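PDB 6WON: YohF from Salmonella typhimurium, which probably works as an acetoin dehydrogenase of the short-chain dehydrogenase/reductase family. Local coordinates for residues 91-96 with 153-158; 16-21 with 43-48. All coordinates share one frame; numbering follows the deposited sequence.

Contact 1. Residues 91-96 with 153-158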
loop_
_atom_site.group_PDB
_atom_site.type_symbol
_atom_site.label_atom_id
_atom_site.label_comp_id
_atom_site.label_asym_id
_atom_site.label_seq_id
_atom_site.Cartn_x
_atom_site.Cartn_y
_atom_site.Cartn_z
ATOM N N GLY B 91 20.226 4.973 -11.760
ATOM C CA GLY B 91 21.646 4.829 -11.522
ATOM C C GLY B 91 21.938 3.794 -10.442
ATOM O O GLY B 91 21.060 3.093 -9.937
ATOM N N ALA B 92 23.215 3.713 -10.078
ATOM C CA ALA B 92 23.645 2.701 -9.125
ATOM C C ALA B 92 23.184 3.035 -7.704
ATOM O O ALA B 92 23.082 4.199 -7.308
ATOM C CB ALA B 92 25.166 2.555 -9.159
ATOM N N MET B 93 22.911 1.985 -6.933
ATOM C CA MET B 93 22.542 2.135 -5.531
ATOM C C MET B 93 23.755 2.501 -4.672
ATOM O O MET B 93 24.876 2.039 -4.925
ATOM C CB MET B 93 21.903 0.837 -5.038
ATOM C CG MET B 93 21.442 0.875 -3.604
ATOM S SD MET B 93 22.765 0.337 -2.498
ATOM C CE MET B 93 23.052 -1.329 -3.103
ATOM N N THR B 94 23.519 3.342 -3.639
ATOM C CA THR B 94 24.530 3.745 -2.658
ATOM C C THR B 94 24.081 3.421 -1.240
ATOM O O THR B 94 22.903 3.573 -0.896
ATOM C CB THR B 94 24.883 5.258 -2.763
ATOM O OG1 THR B 94 25.340 5.549 -4.088
ATOM C CG2 THR B 94 26.026 5.613 -1.831
ATOM N N LYS B 95 25.030 2.958 -0.430
ATOM C CA LYS B 95 24.780 2.540 0.939
ATOM C C LYS B 95 25.555 3.423 1.901
ATOM O O LYS B 95 26.662 3.874 1.598
ATOM C CB LYS B 95 25.162 1.065 1.169
ATOM C CG LYS B 95 24.090 0.108 0.695
ATOM C CD LYS B 95 24.333 -1.321 1.135
ATOM C CE LYS B 95 23.264 -2.240 0.547
ATOM N NZ LYS B 95 23.474 -3.673 0.899
ATOM N N SER B 96 24.957 3.637 3.076
ATOM C CA SER B 96 25.483 4.523 4.106
ATOM C C SER B 96 24.590 4.444 5.339
ATOM O O SER B 96 23.380 4.675 5.238
ATOM C CB SER B 96 25.546 5.960 3.582
ATOM O OG SER B 96 26.506 6.729 4.281
ATOM N N SER B 153 19.226 4.429 3.541
ATOM C CA SER B 153 18.080 5.290 3.815
ATOM C C SER B 153 17.941 6.390 2.772
ATOM O O SER B 153 16.824 6.731 2.366
ATOM C CB SER B 153 18.199 5.904 5.208
ATOM O OG SER B 153 19.399 6.650 5.332
ATOM N N ALA B 154 19.057 6.984 2.346
ATOM C CA ALA B 154 18.968 8.012 1.309
ATOM C C ALA B 154 18.384 7.429 0.029
ATOM O O ALA B 154 17.474 8.003 -0.581
ATOM C CB ALA B 154 20.351 8.620 1.044
ATOM N N TYR B 155 18.896 6.275 -0.388
ATOM C CA TYR B 155 18.403 5.636 -1.606
ATOM C C TYR B 155 16.918 5.307 -1.485
ATOM O O TYR B 155 16.136 5.567 -2.409
ATOM C CB TYR B 155 19.251 4.395 -1.874
ATOM C CG TYR B 155 18.789 3.465 -2.958
ATOM C CD1 TYR B 155 19.102 3.700 -4.290
ATOM C CD2 TYR B 155 18.068 2.322 -2.639
ATOM C CE1 TYR B 155 18.685 2.833 -5.274
ATOM C CE2 TYR B 155 17.653 1.453 -3.606
ATOM C CZ TYR B 155 17.960 1.705 -4.917
ATOM O OH TYR B 155 17.522 0.813 -5.868
ATOM N N THR B 156 16.502 4.776 -0.334
ATOM C CA THR B 156 15.089 4.461 -0.125
ATOM C C THR B 156 14.232 5.715 -0.199
ATOM O O THR B 156 13.183 5.731 -0.853
ATOM C CB THR B 156 14.907 3.789 1.230
ATOM O OG1 THR B 156 15.660 2.568 1.270
ATOM C CG2 THR B 156 13.420 3.535 1.517
ATOM N N ALA B 157 14.665 6.781 0.473
ATOM C CA ALA B 157 13.874 8.005 0.481
ATOM C C ALA B 157 13.770 8.593 -0.917
ATOM O O ALA B 157 12.710 9.086 -1.313
ATOM C CB ALA B 157 14.483 9.024 1.446
ATOM N N ALA B 158 14.858 8.548 -1.678
ATOM C CA ALA B 158 14.826 9.094 -3.035
ATOM C C ALA B 158 13.950 8.251 -3.964
ATOM O O ALA B 158 13.259 8.798 -4.834
ATOM C CB ALA B 158 16.244 9.212 -3.586
HETATM O O HOH W 1 21.415 5.260 0.661
HETATM O O HOH W 2 21.007 4.489 5.749
HETATM O O HOH W 3 22.155 6.131 3.015
#
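Met93 lays its CG methylene squarely on one face of the Tyr155 ring, 3.5 Å from the ring centroid and only 2° off the normal, a CH-pi contact. The two side chains cross at about a right angle, and Met93 CB adds a second touch, 3.8 Å from Tyr155 CE1. With CG anti to the backbone N (chi1 -179°), the Met93 chain then turns about its CB-CG bond, pointing SD away from the ring; the sulfur lies 5.1 Å from the centroid in a longer Met-aromatic contact. Beside this stack the backbones meet through water. One water donates to Thr94 O at 2.7 Å and accepts from Tyr155 N at 2.9 Å, and another similarly links Ser96 O to Ala154 N, so first-turn amides of the helix find acceptors in water. Tyr155 occupies the tyrosine position of the YxxxK signature, probably the catalytic acid-base as in other family members, and its side chain touches Ser142, at the usual serine position. Ser153 touches Ser168 of the second subunit. The loop follows strand 85-88, while Ala154 and Ala157 pack against Trp106, Ile109 and Phe110 of helix 103-131.

Contact 2. Residues 16-21 with 43-48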
loop_
_atom_site.group_PDB
_atom_site.type_symbol
_atom_site.label_atom_id
_atom_site.label_comp_id
_atom_site.label_asym_id
_atom_site.label_seq_id
_atom_site.Cartn_x
_atom_site.Cartn_y
_atom_site.Cartn_z
ATOM N N ILE B 16 19.919 -2.322 -17.383
ATOM C CA ILE B 16 18.492 -2.205 -17.669
ATOM C C ILE B 16 18.250 -1.172 -18.756
ATOM O O ILE B 16 17.440 -1.384 -19.665
ATOM C CB ILE B 16 17.716 -1.857 -16.383
ATOM C CG1 ILE B 16 17.757 -3.023 -15.390
ATOM C CG2 ILE B 16 16.273 -1.450 -16.717
ATOM C CD1 ILE B 16 17.259 -2.659 -14.015
ATOM N N GLY B 17 18.940 -0.033 -18.677
ATOM C CA GLY B 17 18.770 0.989 -19.703
ATOM C C GLY B 17 19.062 0.465 -21.099
ATOM O O GLY B 17 18.310 0.722 -22.048
ATOM N N LYS B 18 20.158 -0.286 -21.242
ATOM C CA LYS B 18 20.504 -0.839 -22.550
ATOM C C LYS B 18 19.424 -1.797 -23.053
ATOM O O LYS B 18 19.024 -1.745 -24.226
ATOM C CB LYS B 18 21.852 -1.550 -22.469
ATOM C CG LYS B 18 22.208 -2.353 -23.710
ATOM C CD LYS B 18 23.570 -3.004 -23.544
ATOM C CE LYS B 18 23.944 -3.815 -24.775
ATOM N NZ LYS B 18 25.314 -4.387 -24.650
ATOM N N ALA B 19 18.952 -2.691 -22.177
ATOM C CA ALA B 19 17.901 -3.622 -22.575
ATOM C C ALA B 19 16.648 -2.880 -23.042
ATOM O O ALA B 19 16.067 -3.230 -24.077
ATOM C CB ALA B 19 17.591 -4.585 -21.421
ATOM N N CYS B 20 16.233 -1.832 -22.316
ATOM C CA CYS B 20 15.094 -1.023 -22.759
ATOM C C CYS B 20 15.358 -0.388 -24.113
ATOM O O CYS B 20 14.504 -0.425 -25.010
ATOM C CB CYS B 20 14.755 0.062 -21.724
ATOM S SG CYS B 20 14.261 -0.556 -20.092
ATOM N N ALA B 21 16.534 0.215 -24.279
ATOM C CA ALA B 21 16.815 0.918 -25.526
ATOM C C ALA B 21 16.758 -0.030 -26.718
ATOM O O ALA B 21 16.217 0.316 -27.777
ATOM C CB ALA B 21 18.181 1.600 -25.449
ATOM N N GLN B 43 28.045 3.448 -27.585
ATOM C CA GLN B 43 28.230 3.258 -29.017
ATOM C C GLN B 43 27.842 1.851 -29.438
ATOM O O GLN B 43 27.389 1.647 -30.569
ATOM C CB GLN B 43 29.679 3.558 -29.410
ATOM C CG GLN B 43 30.096 4.993 -29.099
ATOM C CD GLN B 43 31.572 5.288 -29.359
ATOM O OE1 GLN B 43 32.384 4.380 -29.572
ATOM N NE2 GLN B 43 31.928 6.573 -29.330
ATOM N N GLU B 44 28.001 0.871 -28.552
ATOM C CA GLU B 44 27.597 -0.484 -28.902
ATOM C C GLU B 44 26.081 -0.642 -28.888
ATOM O O GLU B 44 25.526 -1.391 -29.704
ATOM C CB GLU B 44 28.259 -1.484 -27.956
ATOM C CG GLU B 44 28.091 -2.935 -28.371
ATOM C CD GLU B 44 28.646 -3.268 -29.766
ATOM O OE1 GLU B 44 28.455 -4.429 -30.193
ATOM O OE2 GLU B 44 29.294 -2.409 -30.419
ATOM N N THR B 45 25.395 0.047 -27.979
ATOM C CA THR B 45 23.941 0.001 -27.978
ATOM C C THR B 45 23.371 0.658 -29.231
ATOM O O THR B 45 22.422 0.142 -29.834
ATOM C CB THR B 45 23.411 0.676 -26.715
ATOM O OG1 THR B 45 24.000 0.044 -25.570
ATOM C CG2 THR B 45 21.884 0.577 -26.642
ATOM N N ALA B 46 23.956 1.785 -29.653
ATOM C CA ALA B 46 23.497 2.441 -30.873
ATOM C C ALA B 46 23.743 1.570 -32.100
ATOM O O ALA B 46 22.883 1.486 -32.989
ATOM C CB ALA B 46 24.182 3.798 -31.021
ATOM N N LYS B 47 24.915 0.927 -32.167
ATOM C CA LYS B 47 25.202 -0.019 -33.239
ATOM C C LYS B 47 24.095 -1.064 -33.352
ATOM O O LYS B 47 23.494 -1.237 -34.418
ATOM C CB LYS B 47 26.558 -0.690 -32.987
ATOM C CG LYS B 47 26.933 -1.767 -34.013
ATOM C CD LYS B 47 28.337 -2.324 -33.785
ATOM C CE LYS B 47 28.972 -2.718 -35.104
ATOM N NZ LYS B 47 30.403 -3.108 -34.948
ATOM N N LYS B 48 23.804 -1.764 -32.252
ATOM C CA LYS B 48 22.791 -2.813 -32.301
ATOM C C LYS B 48 21.405 -2.238 -32.567
ATOM O O LYS B 48 20.613 -2.843 -33.296
ATOM C CB LYS B 48 22.807 -3.611 -31.000
ATOM C CG LYS B 48 24.175 -4.191 -30.659
ATOM C CD LYS B 48 24.050 -5.284 -29.594
ATOM C CE LYS B 48 25.139 -5.180 -28.522
ATOM N NZ LYS B 48 26.486 -5.534 -29.056
#
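Thr45 and Lys18 make the main meeting between two nearly parallel helices. The lysine is fully extended: CG is anti to the backbone N (chi1 171°) and every later torsion is extended too, giving a straight rod whose methylenes pass obliquely by the threonine. Lys18 CG comes within 3.5 Å of Thr45 OG1, an aliphatic carbon against an oxygen whose polar partners lie outside the two segments. The single hydroxyl proton is probably shared between Gly41 O, the stronger partner, and Ser12 O, which is consistent with OG1 lying beside its own backbone N (chi1 -56°). The same rotation sets CG2 anti to that N and carries the methyl towards helix 15-27, where it rests 4.0 Å from Ala21 CB. Helices 15-27 and 39-50 flank one side of the parallel Rossmann sheet, joined through strand 30-35; their segments run 19° apart with axes 10.3 Å from each other. Ala21 and Thr45 also touch Ile31 and Ile33 of that strand, so the apolar part of the interface faces the sheet. Ser12 belongs to the glycine-rich turn that in this family binds the dinucleotide, and the Thr45 hydroxyl can thus link helix 39-50 to that turn. Lys48 turns about its CG-CD and CD-CE bonds and curls back one turn to Glu44, its NZ donating to OE1 in a salt bridge whose modelled length, 2.5 Å, is doubtfully short. The carboxylate is met on its anti side, somewhat out of plane. That bend leaves Lys48 CE 4.0 Å from Lys18 NZ, with the two ammonium nitrogens, Lys18 NZ and Lys48 NZ, 4.7 Å apart; the Glu44 charge probably eases their mutual repulsion.

Contact 2 closes before contact 1 opens along the chain, and their centres lie 25 Å apart, with nearest atoms about 8 Å from each other and no direct touch. Ile16, on the same helix as Lys18, touches Asn89 of the NNAG motif that ends at Gly91, the first residue of contact 1. Contact 2 lies beside the glycine-rich turn through Ser12. By analogy with the family, contact 2 joins the first two helices of the dinucleotide-binding half, whereas contact 1 contains the signature tyrosine, which would lie near the nicotinamide and substrate.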